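Retinol dehydratase (Spodoptera frugiperda, PDB 1FMJ) converts retinol by dehydration, using a sulfotransferase-type fold that binds retinol and adenosine-3'-5'-diphosphate. Local coordinates at residues Pro60-Tyr71 against Val153-His164. Sequence-based numbering, arbitrary orientation.
Sequences PLRPTDVFVASY and VPPTEKRFVKTH. With RTL (retinol), chain H.
V153 offers its carbonyl oxygen to the end of R62, whose NH1 and NH2 both donate to it, each at 3.0 Å, with the oxygen close to the guanidinium plane. P155 lies over one face of that guanidinium, and a water held by R62 NH1 reaches the carbonyls of P155 and E157, within and at the end of the P154-E157 type I turn. K158 bends at chi3 and chi4 to bring NZ back to T64 O (2.7 Å). The opposite face of the R62 guanidinium stacks on that of R159, centres 3.6 Å apart and planes nearly parallel. R159 grips D65 side-on: NE donates to OD1 at 3.0 Å, while NH2 meets the syn lone pair of OD2 at 2.6 Å, with OD2 somewhat out of the guanidinium plane. NH2 also donates to P60 O, and OD2 accepts a second bond from R62 N. An alanine in place of R159 would probably leave the buried D65 carboxylate without its charged mate and bare the R62 face that R159 covers. From F160 to T163 the chain pairs in parallel with strand 66-70, V161 being gripped through N to V66 O and through O to V68 N. V161 CB sits over the centre of the F67 ring, 3.7 Å from its centroid, while T163 CG2 packs on A69 CB. K162, extended beyond CG, sends NZ to retinol O1. H164 ND1 donates to S70 O from above the carbonyl plane, leaving NE2 pointed at retinol O1, 2.9 Å away. These central strands of the parallel sheet thus carry two chemistries: stacked arginines at one end, one charge paired with D65 and the other guanidinium bonded to V153 O, and at the other a histidine anchored through its ring nitrogen to the neighbouring strand, which probably helps fix the edge it presents to the retinol hydroxyl.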
loop_
_atom_site.group_PDB
_atom_site.type_symbol
_atom_site.label_atom_id
_atom_site.label_comp_id
_atom_site.label_asym_id
_atom_site.label_seq_id
_atom_site.Cartn_x
_atom_site.Cartn_y
_atom_site.Cartn_z
ATOM N N PRO A 60 -4.884 9.844 17.943
ATOM C CA PRO A 60 -6.233 9.716 18.494
ATOM C C PRO A 60 -7.147 9.115 17.431
ATOM O O PRO A 60 -7.113 9.530 16.266
ATOM C CB PRO A 60 -6.606 11.155 18.832
ATOM C CG PRO A 60 -5.280 11.757 19.175
ATOM C CD PRO A 60 -4.390 11.221 18.079
ATOM N N LEU A 61 -7.950 8.135 17.829
ATOM C CA LEU A 61 -8.860 7.483 16.900
ATOM C C LEU A 61 -10.323 7.740 17.237
ATOM O O LEU A 61 -10.668 8.040 18.384
ATOM C CB LEU A 61 -8.576 5.979 16.864
ATOM C CG LEU A 61 -7.147 5.638 16.407
ATOM C CD1 LEU A 61 -6.961 4.139 16.413
ATOM C CD2 LEU A 61 -6.893 6.195 15.005
ATOM N N ARG A 62 -11.172 7.610 16.221
ATOM C CA ARG A 62 -12.600 7.849 16.345
ATOM C C ARG A 62 -13.398 6.628 15.905
ATOM O O ARG A 62 -12.987 5.910 14.996
ATOM C CB ARG A 62 -12.976 9.046 15.480
ATOM C CG ARG A 62 -12.029 10.224 15.673
ATOM C CD ARG A 62 -12.346 11.363 14.718
ATOM N NE ARG A 62 -11.462 12.506 14.925
ATOM C CZ ARG A 62 -11.369 13.540 14.095
ATOM N NH1 ARG A 62 -12.107 13.583 12.999
ATOM N NH2 ARG A 62 -10.528 14.528 14.357
ATOM N N PRO A 63 -14.558 6.384 16.545
ATOM C CA PRO A 63 -15.424 5.244 16.227
ATOM C C PRO A 63 -15.922 5.188 14.787
ATOM O O PRO A 63 -16.291 4.119 14.313
ATOM C CB PRO A 63 -16.564 5.376 17.238
ATOM C CG PRO A 63 -16.624 6.853 17.496
ATOM C CD PRO A 63 -15.161 7.216 17.603
ATOM N N THR A 64 -15.930 6.322 14.086
ATOM C CA THR A 64 -16.390 6.325 12.695
ATOM C C THR A 64 -15.240 6.186 11.703
ATOM O O THR A 64 -15.458 6.196 10.496
ATOM C CB THR A 64 -17.183 7.604 12.331
ATOM O OG1 THR A 64 -16.373 8.757 12.590
ATOM C CG2 THR A 64 -18.470 7.688 13.128
ATOM N N ASP A 65 -14.018 6.057 12.206
ATOM C CA ASP A 65 -12.861 5.895 11.327
ATOM C C ASP A 65 -12.918 4.541 10.625
ATOM O O ASP A 65 -13.326 3.546 11.223
ATOM C CB ASP A 65 -11.547 5.940 12.120
ATOM C CG ASP A 65 -11.218 7.312 12.649
ATOM O OD1 ASP A 65 -11.929 8.268 12.299
ATOM O OD2 ASP A 65 -10.236 7.435 13.415
ATOM N N VAL A 66 -12.506 4.504 9.364
ATOM C CA VAL A 66 -12.463 3.249 8.632
ATOM C C VAL A 66 -11.110 3.182 7.943
ATOM O O VAL A 66 -10.737 4.095 7.209
ATOM C CB VAL A 66 -13.573 3.141 7.575
ATOM C CG1 VAL A 66 -13.444 1.812 6.830
ATOM C CG2 VAL A 66 -14.934 3.236 8.242
ATOM N N PHE A 67 -10.375 2.105 8.187
ATOM C CA PHE A 67 -9.046 1.940 7.601
ATOM C C PHE A 67 -8.983 0.860 6.546
ATOM O O PHE A 67 -9.617 -0.183 6.670
ATOM C CB PHE A 67 -8.012 1.546 8.664
ATOM C CG PHE A 67 -7.557 2.667 9.546
ATOM C CD1 PHE A 67 -8.445 3.320 10.389
ATOM C CD2 PHE A 67 -6.211 3.020 9.583
ATOM C CE1 PHE A 67 -7.997 4.306 11.257
ATOM C CE2 PHE A 67 -5.755 4.004 10.450
ATOM C CZ PHE A 67 -6.654 4.649 11.291
ATOM N N VAL A 68 -8.202 1.117 5.508
ATOM C CA VAL A 68 -7.960 0.128 4.478
ATOM C C VAL A 68 -6.445 -0.016 4.568
ATOM O O VAL A 68 -5.694 0.933 4.295
ATOM C CB VAL A 68 -8.383 0.619 3.090
ATOM C CG1 VAL A 68 -8.051 -0.441 2.052
ATOM C CG2 VAL A 68 -9.881 0.902 3.084
ATOM N N ALA A 69 -6.005 -1.196 4.991
ATOM C CA ALA A 69 -4.590 -1.463 5.180
ATOM C C ALA A 69 -4.155 -2.666 4.370
ATOM O O ALA A 69 -4.980 -3.485 3.963
ATOM C CB ALA A 69 -4.302 -1.694 6.666
ATOM N N SER A 70 -2.857 -2.777 4.147
ATOM C CA SER A 70 -2.335 -3.883 3.358
ATOM C C SER A 70 -0.866 -3.702 3.110
ATOM O O SER A 70 -0.318 -2.625 3.351
ATOM C CB SER A 70 -2.995 -3.884 1.983
ATOM O OG SER A 70 -2.601 -2.701 1.301
ATOM N N TYR A 71 -0.217 -4.758 2.632
ATOM C CA TYR A 71 1.165 -4.606 2.232
ATOM C C TYR A 71 0.882 -4.069 0.818
ATOM O O TYR A 71 -0.030 -4.558 0.148
ATOM C CB TYR A 71 1.912 -5.928 2.129
ATOM C CG TYR A 71 3.299 -5.669 1.607
ATOM C CD1 TYR A 71 4.306 -5.213 2.455
ATOM C CD2 TYR A 71 3.555 -5.699 0.239
ATOM C CE1 TYR A 71 5.532 -4.775 1.951
ATOM C CE2 TYR A 71 4.769 -5.263 -0.273
ATOM C CZ TYR A 71 5.749 -4.795 0.587
ATOM O OH TYR A 71 6.910 -4.279 0.067
ATOM N N VAL A 153 -8.657 16.551 10.018
ATOM C CA VAL A 153 -10.008 16.271 9.543
ATOM C C VAL A 153 -11.013 16.567 10.663
ATOM O O VAL A 153 -10.876 16.063 11.774
ATOM C CB VAL A 153 -10.147 14.797 9.096
ATOM C CG1 VAL A 153 -11.597 14.491 8.736
ATOM C CG2 VAL A 153 -9.237 14.531 7.891
ATOM N N PRO A 154 -12.025 17.406 10.391
ATOM C CA PRO A 154 -13.033 17.743 11.412
ATOM C C PRO A 154 -13.801 16.504 11.882
ATOM O O PRO A 154 -14.076 15.611 11.087
ATOM C CB PRO A 154 -13.954 18.724 10.686
ATOM C CG PRO A 154 -13.094 19.318 9.629
ATOM C CD PRO A 154 -12.278 18.137 9.142
ATOM N N PRO A 155 -14.178 16.448 13.173
ATOM C CA PRO A 155 -14.917 15.313 13.734
ATOM C C PRO A 155 -16.204 14.991 12.985
ATOM O O PRO A 155 -16.632 13.838 12.956
ATOM C CB PRO A 155 -15.205 15.758 15.167
ATOM C CG PRO A 155 -14.051 16.644 15.479
ATOM C CD PRO A 155 -13.928 17.459 14.215
ATOM N N THR A 156 -16.818 16.009 12.385
ATOM C CA THR A 156 -18.067 15.817 11.658
ATOM C C THR A 156 -17.873 15.234 10.268
ATOM O O THR A 156 -18.829 15.094 9.499
ATOM C CB THR A 156 -18.847 17.133 11.539
ATOM O OG1 THR A 156 -17.964 18.172 11.113
ATOM C CG2 THR A 156 -19.461 17.514 12.878
ATOM N N GLU A 157 -16.632 14.892 9.944
ATOM C CA GLU A 157 -16.331 14.305 8.651
ATOM C C GLU A 157 -15.743 12.923 8.869
ATOM O O GLU A 157 -14.692 12.795 9.491
ATOM C CB GLU A 157 -15.313 15.164 7.896
ATOM C CG GLU A 157 -15.011 14.664 6.502
ATOM C CD GLU A 157 -13.955 15.502 5.800
ATOM O OE1 GLU A 157 -13.977 16.739 5.956
ATOM O OE2 GLU A 157 -13.113 14.922 5.083
ATOM N N LYS A 158 -16.413 11.893 8.360
ATOM C CA LYS A 158 -15.912 10.534 8.512
ATOM C C LYS A 158 -14.525 10.450 7.884
ATOM O O LYS A 158 -14.305 10.943 6.773
ATOM C CB LYS A 158 -16.850 9.526 7.840
ATOM C CG LYS A 158 -16.333 8.089 7.884
ATOM C CD LYS A 158 -17.273 7.122 7.175
ATOM C CE LYS A 158 -18.235 6.437 8.127
ATOM N NZ LYS A 158 -17.597 5.420 8.991
ATOM N N ARG A 159 -13.586 9.846 8.609
ATOM C CA ARG A 159 -12.227 9.713 8.112
ATOM C C ARG A 159 -11.957 8.348 7.503
ATOM O O ARG A 159 -12.168 7.313 8.146
ATOM C CB ARG A 159 -11.209 9.968 9.230
ATOM C CG ARG A 159 -11.248 11.375 9.816
ATOM C CD ARG A 159 -10.109 11.593 10.825
ATOM N NE ARG A 159 -10.160 10.658 11.948
ATOM C CZ ARG A 159 -9.343 10.706 12.998
ATOM N NH1 ARG A 159 -8.405 11.646 13.074
ATOM N NH2 ARG A 159 -9.467 9.814 13.974
ATOM N N PHE A 160 -11.509 8.360 6.250
ATOM C CA PHE A 160 -11.155 7.143 5.540
ATOM C C PHE A 160 -9.632 7.162 5.478
ATOM O O PHE A 160 -9.041 8.077 4.907
ATOM C CB PHE A 160 -11.746 7.133 4.127
ATOM C CG PHE A 160 -13.235 6.917 4.095
ATOM C CD1 PHE A 160 -14.114 7.991 4.245
ATOM C CD2 PHE A 160 -13.760 5.635 3.950
ATOM C CE1 PHE A 160 -15.492 7.785 4.253
ATOM C CE2 PHE A 160 -15.139 5.415 3.955
ATOM C CZ PHE A 160 -16.011 6.489 4.108
ATOM N N VAL A 161 -9.004 6.165 6.088
ATOM C CA VAL A 161 -7.551 6.102 6.128
ATOM C C VAL A 161 -6.971 4.945 5.340
ATOM O O VAL A 161 -7.392 3.793 5.502
ATOM C CB VAL A 161 -7.044 5.974 7.581
ATOM C CG1 VAL A 161 -5.518 6.048 7.602
ATOM C CG2 VAL A 161 -7.659 7.056 8.451
ATOM N N LYS A 162 -5.998 5.261 4.491
ATOM C CA LYS A 162 -5.308 4.253 3.699
ATOM C C LYS A 162 -3.937 4.104 4.331
ATOM O O LYS A 162 -3.304 5.102 4.667
ATOM C CB LYS A 162 -5.141 4.726 2.257
ATOM C CG LYS A 162 -4.049 3.997 1.489
ATOM C CD LYS A 162 -3.803 4.654 0.144
ATOM C CE LYS A 162 -2.632 4.026 -0.568
ATOM N NZ LYS A 162 -2.413 4.647 -1.892
ATOM N N THR A 163 -3.470 2.876 4.511
ATOM C CA THR A 163 -2.151 2.704 5.099
ATOM C C THR A 163 -1.505 1.383 4.736
ATOM O O THR A 163 -2.187 0.387 4.475
ATOM C CB THR A 163 -2.189 2.811 6.657
ATOM O OG1 THR A 163 -0.847 2.819 7.165
ATOM C CG2 THR A 163 -2.915 1.625 7.264
ATOM N N HIS A 164 -0.179 1.391 4.707
ATOM C CA HIS A 164 0.582 0.190 4.438
ATOM C C HIS A 164 1.387 -0.100 5.705
ATOM O O HIS A 164 2.333 -0.871 5.694
ATOM C CB HIS A 164 1.504 0.380 3.224
ATOM C CG HIS A 164 0.767 0.672 1.951
ATOM N ND1 HIS A 164 -0.280 -0.106 1.503
ATOM C CD2 HIS A 164 0.916 1.660 1.037
ATOM C CE1 HIS A 164 -0.744 0.392 0.369
ATOM N NE2 HIS A 164 -0.036 1.463 0.064
HETATM C C1 RTL H . 8.237 10.926 -5.895
HETATM C C2 RTL H . 9.646 11.494 -5.526
HETATM C C3 RTL H . 9.588 12.597 -4.478
HETATM C C4 RTL H . 8.450 13.307 -3.748
HETATM C C5 RTL H . 7.165 12.636 -4.243
HETATM C C6 RTL H . 7.009 11.594 -5.170
HETATM C C7 RTL H . 5.682 11.035 -5.541
HETATM C C8 RTL H . 5.014 10.094 -4.811
HETATM C C9 RTL H . 3.704 9.535 -5.171
HETATM C C10 RTL H . 3.159 8.588 -4.324
HETATM C C11 RTL H . 1.880 7.850 -4.412
HETATM C C12 RTL H . 2.056 6.503 -4.200
HETATM C C13 RTL H . 1.182 5.312 -4.167
HETATM C C14 RTL H . 1.401 3.980 -3.955
HETATM C C15 RTL H . 1.248 3.441 -2.594
HETATM O O1 RTL H . -0.033 3.044 -2.339
HETATM C C16 RTL H . 8.449 9.442 -5.536
HETATM C C17 RTL H . 8.218 11.053 -7.427
HETATM C C18 RTL H . 5.955 13.308 -3.576
HETATM C C19 RTL H . 2.994 10.009 -6.454
HETATM C C20 RTL H . -0.245 5.811 -4.448
HETATM O O HOH W 1 -6.131 11.764 15.173
HETATM O O HOH W 2 -14.399 12.317 12.084
HETATM O O HOH W 3 -13.853 9.495 11.502
#